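Local coordinates for glycerol uptake operon antiterminator regulatory protein (Listeria monocytogenes str. 4b, PDB 3KTS) that probably controls transcription of glycerol uptake genes as an antiterminator that responds to glycerol 3-phosphate, at residues 20-25 against 44-49; 49-54 against 82-87; 92-97 against 124-129; 130-135 against 175-180. All coordinates share one frame; numbering follows the deposited sequence.

Contact 1 (20-25 against 44-49)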
loop_
_atom_site.group_PDB
_atom_site.type_symbol
_atom_site.label_atom_id
_atom_site.label_comp_id
_atom_site.label_asym_id
_atom_site.label_seq_id
_atom_site.Cartn_x
_atom_site.Cartn_y
_atom_site.Cartn_z
ATOM N N LYS A 20 7.678 -16.986 0.697
ATOM C CA LYS A 20 8.424 -17.314 -0.525
ATOM C C LYS A 20 8.364 -16.218 -1.589
ATOM O O LYS A 20 9.270 -16.104 -2.413
ATOM C CB LYS A 20 7.924 -18.629 -1.126
ATOM C CG LYS A 20 8.459 -19.878 -0.446
ATOM C CD LYS A 20 7.935 -21.129 -1.127
ATOM C CE LYS A 20 8.347 -22.378 -0.376
ATOM N NZ LYS A 20 7.674 -23.582 -0.934
ATOM N N ASP A 21 7.294 -15.425 -1.569
ATOM C CA ASP A 21 7.137 -14.293 -2.480
ATOM C C ASP A 21 8.099 -13.160 -2.153
ATOM O O ASP A 21 8.519 -12.422 -3.046
ATOM C CB ASP A 21 5.699 -13.771 -2.456
ATOM C CG ASP A 21 4.773 -14.558 -3.361
ATOM O OD1 ASP A 21 5.271 -15.390 -4.151
ATOM O OD2 ASP A 21 3.543 -14.339 -3.286
ATOM N N MET A 22 8.447 -13.023 -0.876
ATOM C CA MET A 22 9.389 -11.989 -0.460
ATOM C C MET A 22 10.838 -12.372 -0.789
ATOM O O MET A 22 11.694 -11.497 -0.941
ATOM C CB MET A 22 9.207 -11.614 1.019
ATOM C CG MET A 22 10.213 -12.218 1.984
ATOM S SD MET A 22 10.326 -11.258 3.491
ATOM C CE MET A 22 8.785 -11.734 4.274
ATOM N N GLU A 23 11.099 -13.676 -0.899
ATOM C CA GLU A 23 12.390 -14.179 -1.356
ATOM C C GLU A 23 12.586 -13.856 -2.824
ATOM O O GLU A 23 13.675 -13.450 -3.232
ATOM C CB GLU A 23 12.501 -15.690 -1.132
ATOM C CG GLU A 23 13.587 -16.097 -0.143
ATOM C CD GLU A 23 13.348 -15.562 1.255
ATOM O OE1 GLU A 23 14.051 -14.607 1.651
ATOM O OE2 GLU A 23 12.456 -16.090 1.953
ATOM N N LYS A 24 11.516 -14.027 -3.598
ATOM C CA LYS A 24 11.498 -13.688 -5.017
ATOM C C LYS A 24 11.826 -12.212 -5.237
ATOM O O LYS A 24 12.621 -11.880 -6.115
ATOM C CB LYS A 24 10.133 -14.021 -5.635
ATOM C CG LYS A 24 9.761 -15.507 -5.660
ATOM C CD LYS A 24 10.276 -16.216 -6.905
ATOM C CE LYS A 24 9.815 -17.667 -6.951
ATOM N NZ LYS A 24 10.396 -18.401 -8.114
ATOM N N ILE A 25 11.238 -11.338 -4.419
ATOM C CA ILE A 25 11.417 -9.891 -4.593
ATOM C C ILE A 25 12.652 -9.329 -3.900
ATOM O O ILE A 25 12.974 -8.153 -4.060
ATOM C CB ILE A 25 10.147 -9.065 -4.229
ATOM C CG1 ILE A 25 9.877 -9.056 -2.723
ATOM C CG2 ILE A 25 8.952 -9.588 -4.975
ATOM C CD1 ILE A 25 8.477 -8.545 -2.356
ATOM N N LYS A 44 7.717 -9.677 13.276
ATOM C CA LYS A 44 8.901 -8.850 13.556
ATOM C C LYS A 44 10.128 -9.307 12.766
ATOM O O LYS A 44 10.875 -8.478 12.240
ATOM C CB LYS A 44 9.190 -8.829 15.065
ATOM C CG LYS A 44 10.533 -8.234 15.493
ATOM C CD LYS A 44 10.548 -7.952 17.000
ATOM C CE LYS A 44 11.686 -8.681 17.730
ATOM N NZ LYS A 44 13.058 -8.217 17.367
ATOM N N ALA A 45 10.306 -10.624 12.674
ATOM C CA ALA A 45 11.404 -11.227 11.923
ATOM C C ALA A 45 11.308 -10.916 10.431
ATOM O O ALA A 45 12.288 -10.478 9.829
ATOM C CB ALA A 45 11.439 -12.731 12.155
ATOM N N LEU A 46 10.119 -11.119 9.860
ATOM C CA LEU A 46 9.860 -10.898 8.431
ATOM C C LEU A 46 10.069 -9.458 7.975
ATOM O O LEU A 46 10.455 -9.222 6.832
ATOM C CB LEU A 46 8.441 -11.324 8.065
ATOM C CG LEU A 46 8.066 -12.798 8.162
ATOM C CD1 LEU A 46 6.678 -13.042 7.582
ATOM C CD2 LEU A 46 9.108 -13.660 7.487
ATOM N N VAL A 47 9.797 -8.502 8.860
ATOM C CA VAL A 47 10.031 -7.091 8.564
ATOM C C VAL A 47 11.531 -6.774 8.637
ATOM O O VAL A 47 12.082 -6.123 7.739
ATOM C CB VAL A 47 9.189 -6.158 9.485
ATOM C CG1 VAL A 47 9.517 -4.681 9.239
ATOM C CG2 VAL A 47 7.699 -6.407 9.270
ATOM N N LYS A 48 12.190 -7.258 9.689
ATOM C CA LYS A 48 13.622 -7.010 9.872
ATOM C C LYS A 48 14.472 -7.735 8.837
ATOM O O LYS A 48 15.511 -7.218 8.432
ATOM C CB LYS A 48 14.079 -7.340 11.298
ATOM C CG LYS A 48 13.467 -6.438 12.378
ATOM C CD LYS A 48 13.736 -4.956 12.125
ATOM C CE LYS A 48 12.611 -4.079 12.657
ATOM N NZ LYS A 48 12.606 -3.987 14.142
ATOM N N TYR A 49 14.013 -8.908 8.393
ATOM C CA TYR A 49 14.701 -9.661 7.340
ATOM C C TYR A 49 14.553 -9.006 5.971
ATOM O O TYR A 49 15.444 -9.115 5.128
ATOM C CB TYR A 49 14.231 -11.118 7.281
ATOM C CG TYR A 49 15.084 -11.987 6.382
ATOM C CD1 TYR A 49 16.362 -12.387 6.774
ATOM C CD2 TYR A 49 14.619 -12.397 5.131
ATOM C CE1 TYR A 49 17.154 -13.176 5.944
ATOM C CE2 TYR A 49 15.402 -13.189 4.299
ATOM C CZ TYR A 49 16.665 -13.574 4.711
ATOM O OH TYR A 49 17.439 -14.355 3.889
#
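Met22 and Leu46 meet through one methyl group. The CE of Met22 lies 3.8 Å from CD2 of Leu46 and equally close to Leu46 CB. CG and CD1 of Leu46 stand only slightly farther off, so the methyl rests against the whole branched end. The two side chains cross at about a right angle. A bend at chi3 of Met22 (74°) turns CE off the line of the chain and onto the leucine. The sulfur lies near the backbone of the other helix, with Met22 SD 3.9 Å from Leu46 O.

One turn further along helix 43-52, Tyr49 meets Glu23. Its CG is anti to the backbone N (chi1 -170°), which sends the ring out toward helix 20-25. The glutamate chain is bent, and its carboxylate comes back to meet the ring. Glu23 OE1 comes in the ring plane, at the edge, 3.3 Å from Tyr49 CE2. Tyr49 OH is farther, 4.1 Å from Glu23 OE1.

The two helices are the first and second of the barrel fold, on its outer wall. Met22 also touches Met35 of strand 32-39, and Tyr49 touches Leu26. The contact is apolar where the methionine methyl packs on the leucine. At the tyrosine, a carboxylate oxygen faces the C-H edge of the ring. That edge is slightly positive, so the approach may add a weak electrostatic attraction.

Contact 2 (49-54 against 82-87)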
loop_
_atom_site.group_PDB
_atom_site.type_symbol
_atom_site.label_atom_id
_atom_site.label_comp_id
_atom_site.label_asym_id
_atom_site.label_seq_id
_atom_site.Cartn_x
_atom_site.Cartn_y
_atom_site.Cartn_z
ATOM N N TYR A 49 14.013 -8.908 8.393
ATOM C CA TYR A 49 14.701 -9.661 7.340
ATOM C C TYR A 49 14.553 -9.006 5.971
ATOM O O TYR A 49 15.444 -9.115 5.128
ATOM C CB TYR A 49 14.231 -11.118 7.281
ATOM C CG TYR A 49 15.084 -11.987 6.382
ATOM C CD1 TYR A 49 16.362 -12.387 6.774
ATOM C CD2 TYR A 49 14.619 -12.397 5.131
ATOM C CE1 TYR A 49 17.154 -13.176 5.944
ATOM C CE2 TYR A 49 15.402 -13.189 4.299
ATOM C CZ TYR A 49 16.665 -13.574 4.711
ATOM O OH TYR A 49 17.439 -14.355 3.889
ATOM N N ALA A 50 13.430 -8.329 5.750
ATOM C CA ALA A 50 13.206 -7.619 4.497
ATOM C C ALA A 50 13.962 -6.297 4.491
ATOM O O ALA A 50 14.461 -5.866 3.454
ATOM C CB ALA A 50 11.738 -7.399 4.266
ATOM N N GLN A 51 14.058 -5.670 5.663
ATOM C CA GLN A 51 14.825 -4.434 5.817
ATOM C C GLN A 51 16.336 -4.682 5.816
ATOM O O GLN A 51 17.115 -3.775 5.512
ATOM C CB GLN A 51 14.398 -3.686 7.078
ATOM C CG GLN A 51 13.038 -3.022 6.964
ATOM C CD GLN A 51 12.467 -2.624 8.308
ATOM O OE1 GLN A 51 12.641 -3.324 9.305
ATOM N NE2 GLN A 51 11.773 -1.492 8.341
ATOM N N ALA A 52 16.741 -5.908 6.150
ATOM C CA ALA A 52 18.145 -6.317 6.069
ATOM C C ALA A 52 18.621 -6.451 4.619
ATOM O O ALA A 52 19.813 -6.315 4.338
ATOM C CB ALA A 52 18.375 -7.621 6.826
ATOM N N GLY A 53 17.683 -6.712 3.708
ATOM C CA GLY A 53 17.987 -6.824 2.282
ATOM C C GLY A 53 17.796 -5.527 1.514
ATOM O O GLY A 53 17.620 -5.543 0.293
ATOM N N GLY A 54 17.822 -4.407 2.235
ATOM C CA GLY A 54 17.690 -3.073 1.645
ATOM C C GLY A 54 16.312 -2.731 1.101
ATOM O O GLY A 54 16.170 -1.783 0.324
ATOM N N CYS A 82 7.753 -1.979 13.306
ATOM C CA CYS A 82 8.382 -0.923 12.499
ATOM C C CYS A 82 8.601 -1.247 11.019
ATOM O O CYS A 82 9.748 -1.427 10.590
ATOM C CB CYS A 82 9.697 -0.464 13.137
ATOM S SG CYS A 82 9.594 -0.213 14.908
ATOM N N PRO A 83 7.510 -1.329 10.227
ATOM C CA PRO A 83 7.746 -1.269 8.791
ATOM C C PRO A 83 8.031 0.168 8.389
ATOM O O PRO A 83 8.092 1.047 9.242
ATOM C CB PRO A 83 6.420 -1.742 8.202
ATOM C CG PRO A 83 5.406 -1.376 9.217
ATOM C CD PRO A 83 6.081 -1.525 10.540
ATOM N N ASP A 84 8.208 0.414 7.100
ATOM C CA ASP A 84 8.477 1.767 6.637
ATOM C C ASP A 84 7.189 2.540 6.361
ATOM O O ASP A 84 7.200 3.769 6.232
ATOM C CB ASP A 84 9.399 1.719 5.426
ATOM C CG ASP A 84 10.727 1.054 5.751
ATOM O OD1 ASP A 84 11.718 1.784 5.951
ATOM O OD2 ASP A 84 10.773 -0.192 5.838
ATOM N N GLY A 85 6.083 1.801 6.287
ATOM C CA GLY A 85 4.752 2.372 6.137
ATOM C C GLY A 85 3.685 1.346 6.453
ATOM O O GLY A 85 3.959 0.144 6.427
ATOM N N ILE A 86 2.477 1.811 6.778
ATOM C CA ILE A 86 1.341 0.902 6.997
ATOM C C ILE A 86 0.160 1.186 6.063
ATOM O O ILE A 86 -0.068 2.320 5.627
ATOM C CB ILE A 86 0.840 0.844 8.481
ATOM C CG1 ILE A 86 -0.035 2.052 8.829
ATOM C CG2 ILE A 86 1.999 0.685 9.461
ATOM C CD1 ILE A 86 -1.222 1.713 9.715
ATOM N N ILE A 87 -0.579 0.134 5.740
ATOM C CA ILE A 87 -1.759 0.265 4.908
ATOM C C ILE A 87 -2.936 -0.269 5.681
ATOM O O ILE A 87 -2.913 -1.403 6.158
ATOM C CB ILE A 87 -1.627 -0.492 3.571
ATOM C CG1 ILE A 87 -0.420 0.030 2.782
ATOM C CG2 ILE A 87 -2.911 -0.352 2.740
ATOM C CD1 ILE A 87 0.045 -0.886 1.684
#
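Gln51 lays its amide against the turn at Cys82 to Asp84, and its NE2 holds two acceptors there. One bond runs from Gln51 NE2 to Asp84 OD2, 3.0 Å long with an N-H...O angle of 159°. The other runs from Gln51 NE2 to the backbone O of Cys82, also 3.0 Å, and is more bent. The Cys82 oxygen is met in its carbonyl plane. Asp84 OD2, by contrast, is met from above its carboxylate plane, and the amide and carboxylate planes stand nearly perpendicular (88°).

Beyond CG the glutamine chain is extended (chi2 164°), which carries the amide across to the turn. Asp84 reaches toward it from the opposite direction. The pair of bonds should fix the rotation of the amide. Asp84 OD2 has a second donor, the backbone N of Val57, so it is shared between a helix and a strand.

Cys82, with positive phi, is the first residue after helix 71-81. The turn then leads into strand 85-88, which lies parallel to strand 56-60. Gln51, in the last turn of helix 43-52, thus ties that helix to the loop between helix 71-81 and strand 85-88, at the end of the barrel where strands begin.

Contact 3 (92-97 against 124-129)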
loop_
_atom_site.group_PDB
_atom_site.type_symbol
_atom_site.label_atom_id
_atom_site.label_comp_id
_atom_site.label_asym_id
_atom_site.label_seq_id
_atom_site.Cartn_x
_atom_site.Cartn_y
_atom_site.Cartn_z
ATOM N N ASN A 92 -9.274 5.038 11.786
ATOM C CA ASN A 92 -8.620 5.151 13.089
ATOM C C ASN A 92 -7.157 4.714 13.060
ATOM O O ASN A 92 -6.328 5.236 13.805
ATOM C CB ASN A 92 -9.382 4.332 14.129
ATOM C CG ASN A 92 -10.867 4.648 14.144
ATOM O OD1 ASN A 92 -11.699 3.837 13.715
ATOM N ND2 ASN A 92 -11.209 5.839 14.623
ATOM N N ALA A 93 -6.851 3.761 12.188
ATOM C CA ALA A 93 -5.488 3.280 12.023
ATOM C C ALA A 93 -4.618 4.290 11.280
ATOM O O ALA A 93 -3.427 4.409 11.565
ATOM C CB ALA A 93 -5.484 1.948 11.313
ATOM N N ILE A 94 -5.217 5.012 10.335
ATOM C CA ILE A 94 -4.519 6.059 9.594
ATOM C C ILE A 94 -4.205 7.236 10.523
ATOM O O ILE A 94 -3.118 7.815 10.447
ATOM C CB ILE A 94 -5.345 6.526 8.359
ATOM C CG1 ILE A 94 -5.609 5.357 7.397
ATOM C CG2 ILE A 94 -4.663 7.688 7.630
ATOM C CD1 ILE A 94 -4.366 4.761 6.743
ATOM N N MET A 95 -5.155 7.555 11.405
ATOM C CA MET A 95 -4.981 8.604 12.417
ATOM C C MET A 95 -3.864 8.246 13.390
ATOM O O MET A 95 -3.006 9.071 13.680
ATOM C CB MET A 95 -6.292 8.874 13.180
ATOM C CG MET A 95 -7.414 9.419 12.306
ATOM S SD MET A 95 -8.906 10.051 13.128
ATOM C CE MET A 95 -9.417 8.711 14.202
ATOM N N LYS A 96 -3.872 7.003 13.863
ATOM C CA LYS A 96 -2.879 6.526 14.815
ATOM C C LYS A 96 -1.470 6.478 14.226
ATOM O O LYS A 96 -0.513 6.885 14.892
ATOM C CB LYS A 96 -3.266 5.153 15.372
ATOM C CG LYS A 96 -2.591 4.822 16.697
ATOM C CD LYS A 96 -3.163 5.666 17.833
ATOM C CE LYS A 96 -2.210 5.738 19.005
ATOM N NZ LYS A 96 -2.908 6.079 20.271
ATOM N N ALA A 97 -1.352 5.994 12.988
ATOM C CA ALA A 97 -0.052 5.884 12.322
ATOM C C ALA A 97 0.579 7.255 12.128
ATOM O O ALA A 97 1.792 7.415 12.259
ATOM C CB ALA A 97 -0.187 5.176 10.997
ATOM N N GLN A 124 -11.115 12.690 3.540
ATOM C CA GLN A 124 -11.218 14.083 3.951
ATOM C C GLN A 124 -10.988 14.239 5.447
ATOM O O GLN A 124 -10.308 15.173 5.876
ATOM C CB GLN A 124 -12.593 14.652 3.578
ATOM C CG GLN A 124 -12.644 16.178 3.502
ATOM C CD GLN A 124 -11.803 16.742 2.361
ATOM O OE1 GLN A 124 -11.770 16.184 1.260
ATOM N NE2 GLN A 124 -11.122 17.855 2.621
ATOM N N LYS A 125 -11.550 13.312 6.222
ATOM C CA LYS A 125 -11.450 13.333 7.679
ATOM C C LYS A 125 -10.041 12.996 8.186
ATOM O O LYS A 125 -9.462 13.761 8.954
ATOM C CB LYS A 125 -12.507 12.407 8.312
ATOM C CG LYS A 125 -12.233 12.020 9.776
ATOM C CD LYS A 125 -13.400 11.301 10.438
ATOM C CE LYS A 125 -14.409 12.293 11.012
ATOM N NZ LYS A 125 -15.433 11.632 11.874
ATOM N N VAL A 126 -9.487 11.870 7.749
ATOM C CA VAL A 126 -8.267 11.352 8.381
ATOM C C VAL A 126 -6.971 11.862 7.745
ATOM O O VAL A 126 -5.895 11.732 8.337
ATOM C CB VAL A 126 -8.262 9.805 8.483
ATOM C CG1 VAL A 126 -9.547 9.302 9.155
ATOM C CG2 VAL A 126 -8.076 9.172 7.113
ATOM N N GLN A 127 -7.098 12.453 6.560
ATOM C CA GLN A 127 -5.984 13.028 5.807
ATOM C C GLN A 127 -4.800 12.070 5.668
ATOM O O GLN A 127 -3.748 12.291 6.266
ATOM C CB GLN A 127 -5.541 14.374 6.409
ATOM C CG GLN A 127 -6.497 15.521 6.156
ATOM C CD GLN A 127 -6.697 15.786 4.678
ATOM O OE1 GLN A 127 -5.731 15.930 3.923
ATOM N NE2 GLN A 127 -7.956 15.846 4.253
ATOM N N PRO A 128 -4.964 11.007 4.866
ATOM C CA PRO A 128 -3.889 10.042 4.796
ATOM C C PRO A 128 -2.723 10.594 4.007
ATOM O O PRO A 128 -2.897 11.507 3.201
ATOM C CB PRO A 128 -4.525 8.875 4.050
ATOM C CG PRO A 128 -5.547 9.492 3.192
ATOM C CD PRO A 128 -6.083 10.650 3.971
ATOM N N ASP A 129 -1.541 10.040 4.246
ATOM C CA ASP A 129 -0.344 10.425 3.512
ATOM C C ASP A 129 -0.453 9.999 2.059
ATOM O O ASP A 129 0.145 10.614 1.181
ATOM C CB ASP A 129 0.900 9.792 4.142
ATOM C CG ASP A 129 1.158 10.275 5.563
ATOM O OD1 ASP A 129 0.961 11.483 5.839
ATOM O OD2 ASP A 129 1.569 9.443 6.403
#
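Val126 presses its two methyl branches against two neighbouring side chains of helix 91-99. CG2 of Val126 meets CG2 of Ile94 at 3.8 Å, and CG1 of Val126 meets CG of Met95 at 3.8 Å. The valine thus forms a bump that fits the hollow between Ile94 and Met95. Both of those chains cross it at about a right angle.

Ile94 is a bump in turn. Its CG2 points away from the backbone N (the N-CA-CB-CG2 torsion is anti) and lodges between Val126 and Pro128. There it lies 3.8 Å from Pro128 CB and as near to Pro128 CA. CA and CB of Pro128 form the other wall of this hollow. In Met95, CG is anti to the carbonyl carbon (chi1 -64°), which places it on the valine. Met95 SD is 4.1 Å from Val126 CG1.

These are consecutive outer helices of the TIM barrel, 91-99 and 113-126, joined through strand 103-109. The strand forms the floor: Ala104 touches Ile94, and Gln106 touches both Val126 and Pro128.

Helix 113-126 ends within the contact. Gln127 takes positive phi, and the chain leads through Pro128 into strand 130-134. The side chain of Gln127 folds back along its own helix, where its NE2 gives a hydrogen bond of 2.9 Å to Gln124 O. The angle at the hydrogen is 167°, although the donor is tilted from the carbonyl plane. The carbonyl oxygens of Val126 and Gln127 both accept from Lys98 NZ, which bridges from the end of helix 91-99.

Contact 4 (130-135 against 175-180)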
loop_
_atom_site.group_PDB
_atom_site.type_symbol
_atom_site.label_atom_id
_atom_site.label_comp_id
_atom_site.label_asym_id
_atom_site.label_seq_id
_atom_site.Cartn_x
_atom_site.Cartn_y
_atom_site.Cartn_z
ATOM N N CYS A 130 -1.235 8.951 1.820
ATOM C CA CYS A 130 -1.369 8.350 0.500
ATOM C C CYS A 130 -2.681 7.562 0.423
ATOM O O CYS A 130 -3.260 7.245 1.449
ATOM C CB CYS A 130 -0.175 7.427 0.262
ATOM S SG CYS A 130 0.031 6.852 -1.409
ATOM N N ILE A 131 -3.156 7.255 -0.781
ATOM C CA ILE A 131 -4.305 6.345 -0.932
ATOM C C ILE A 131 -4.087 5.251 -1.967
ATOM O O ILE A 131 -3.698 5.528 -3.088
ATOM C CB ILE A 131 -5.648 7.079 -1.217
ATOM C CG1 ILE A 131 -5.424 8.343 -2.037
ATOM C CG2 ILE A 131 -6.328 7.445 0.083
ATOM C CD1 ILE A 131 -6.658 9.229 -2.201
ATOM N N GLU A 132 -4.325 4.004 -1.580
ATOM C CA GLU A 132 -4.307 2.901 -2.543
ATOM C C GLU A 132 -5.731 2.666 -3.062
ATOM O O GLU A 132 -6.650 2.432 -2.278
ATOM C CB GLU A 132 -3.731 1.626 -1.909
ATOM C CG GLU A 132 -3.487 0.476 -2.871
ATOM C CD GLU A 132 -2.981 -0.794 -2.175
ATOM O OE1 GLU A 132 -3.676 -1.322 -1.271
ATOM O OE2 GLU A 132 -1.886 -1.272 -2.547
ATOM N N LEU A 133 -5.909 2.749 -4.378
ATOM C CA LEU A 133 -7.199 2.446 -5.008
ATOM C C LEU A 133 -7.200 1.067 -5.650
ATOM O O LEU A 133 -6.245 0.685 -6.332
ATOM C CB LEU A 133 -7.569 3.498 -6.054
ATOM C CG LEU A 133 -8.472 4.661 -5.621
ATOM C CD1 LEU A 133 -7.784 5.618 -4.641
ATOM C CD2 LEU A 133 -8.977 5.416 -6.850
ATOM N N LEU A 134 -8.277 0.321 -5.413
ATOM C CA LEU A 134 -8.475 -0.998 -6.014
ATOM C C LEU A 134 -9.867 -1.081 -6.646
ATOM O O LEU A 134 -10.826 -0.564 -6.079
ATOM C CB LEU A 134 -8.282 -2.110 -4.982
ATOM C CG LEU A 134 -6.925 -2.158 -4.273
ATOM C CD1 LEU A 134 -7.019 -1.429 -2.960
ATOM C CD2 LEU A 134 -6.444 -3.578 -4.046
ATOM N N PRO A 135 -9.987 -1.707 -7.834
ATOM C CA PRO A 135 -8.927 -2.284 -8.652
ATOM C C PRO A 135 -8.141 -1.219 -9.397
ATOM O O PRO A 135 -8.588 -0.074 -9.501
ATOM C CB PRO A 135 -9.692 -3.153 -9.647
ATOM C CG PRO A 135 -10.977 -2.461 -9.814
ATOM C CD PRO A 135 -11.309 -1.891 -8.461
ATOM N N ALA A 175 2.244 5.341 -8.389
ATOM C CA ALA A 175 2.827 4.001 -8.556
ATOM C C ALA A 175 1.731 2.938 -8.596
ATOM O O ALA A 175 0.551 3.235 -8.409
ATOM C CB ALA A 175 3.832 3.683 -7.439
ATOM N N VAL A 176 2.141 1.698 -8.843
ATOM C CA VAL A 176 1.242 0.561 -8.935
ATOM C C VAL A 176 1.665 -0.485 -7.908
ATOM O O VAL A 176 2.855 -0.717 -7.726
ATOM C CB VAL A 176 1.278 -0.041 -10.361
ATOM C CG1 VAL A 176 0.505 -1.347 -10.443
ATOM C CG2 VAL A 176 0.724 0.946 -11.366
ATOM N N THR A 177 0.702 -1.083 -7.209
ATOM C CA THR A 177 0.975 -2.291 -6.430
ATOM C C THR A 177 0.366 -3.488 -7.128
ATOM O O THR A 177 -0.737 -3.401 -7.675
ATOM C CB THR A 177 0.441 -2.238 -4.982
ATOM O OG1 THR A 177 -0.924 -1.814 -4.985
ATOM C CG2 THR A 177 1.260 -1.291 -4.145
ATOM N N THR A 178 1.087 -4.605 -7.097
ATOM C CA THR A 178 0.683 -5.807 -7.815
ATOM C C THR A 178 1.433 -7.056 -7.344
ATOM O O THR A 178 2.600 -6.991 -6.948
ATOM C CB THR A 178 0.860 -5.630 -9.348
ATOM O OG1 THR A 178 0.531 -6.850 -10.018
ATOM C CG2 THR A 178 2.278 -5.217 -9.690
ATOM N N SER A 179 0.745 -8.189 -7.382
ATOM C CA SER A 179 1.378 -9.472 -7.117
ATOM C C SER A 179 1.485 -10.295 -8.398
ATOM O O SER A 179 1.729 -11.501 -8.346
ATOM C CB SER A 179 0.616 -10.243 -6.042
ATOM O OG SER A 179 -0.755 -10.353 -6.360
ATOM N N ASN A 180 1.292 -9.637 -9.542
ATOM C CA ASN A 180 1.533 -10.245 -10.849
ATOM C C ASN A 180 3.035 -10.379 -11.076
ATOM O O ASN A 180 3.730 -9.395 -11.343
ATOM C CB ASN A 180 0.869 -9.430 -11.963
ATOM C CG ASN A 180 0.877 -10.140 -13.303
ATOM O OD1 ASN A 180 1.912 -10.241 -13.962
ATOM N ND2 ASN A 180 -0.287 -10.614 -13.725
#
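Glu132 sends CG anti to its own nitrogen (chi1 -172°) and stays extended at chi2, so its carboxylate reaches straight out from strand 130-134. Thr177 answers from strand 173-178 with OG1 between its backbone N and carbonyl carbon (chi1 49°). That rotation turns the hydroxyl to Glu132, and CG2 of Thr177 lies 3.5 Å from the same OE2. Thr177 OG1 donates to Glu132 OE2 over 2.7 Å. The carboxylate oxygen is met on its anti side, with the hydroxyl 35° out of the carboxylate plane.

The backbones are not paired here. The nearest CA atoms, of Glu132 and Thr177, are 8.4 Å apart, and strand 153-156 runs between the two strands. The bond therefore spans two strand steps across the inside of the TIM barrel. Ile154 of the middle strand touches Thr177. The other carboxylate oxygen, Glu132 OE1, forms a salt bridge with Arg107 of strand 103-109, so both oxygens are held.

Just past Thr177 the strand ends in an ST turn: Asn180 N donates to Thr178 OG1 at 2.9 Å. Ser179 OG and, weakly, Thr178 OG1 also hydrogen-bond an unidentified bound molecule, and the side chain of Thr177 lies about 4 Å from it. This end of the strands is where TIM barrels commonly keep their ligand sites. The arginine probably balances the charge of the buried carboxylate, while the hydroxyl satisfies OE2. The bond would hold the hydroxyl of Thr177 turned to the glutamate, next to what may be a ligand pocket.

In the fold
The four contacts follow one another along the chain, and all belong to one TIM barrel. Contacts 1 and 2 share Tyr49 and helix 43-52; their centres are 9 Å apart and they touch where Val47 packs on Cys82 and Pro83. Contact 3 lies farther round the outer wall, its centre about 27 Å from that of contact 1. It touches contact 2 through Ile86 and Ala97. The centre of contact 4 is about 6 Å from the centre of the chain, the nearest of the four. Contacts 1 and 3 join outer helices, and contact 2 joins helix to strand entrance. Contact 4 links strands on either side of strand 153-156, inside the barrel and near an unidentified bound molecule.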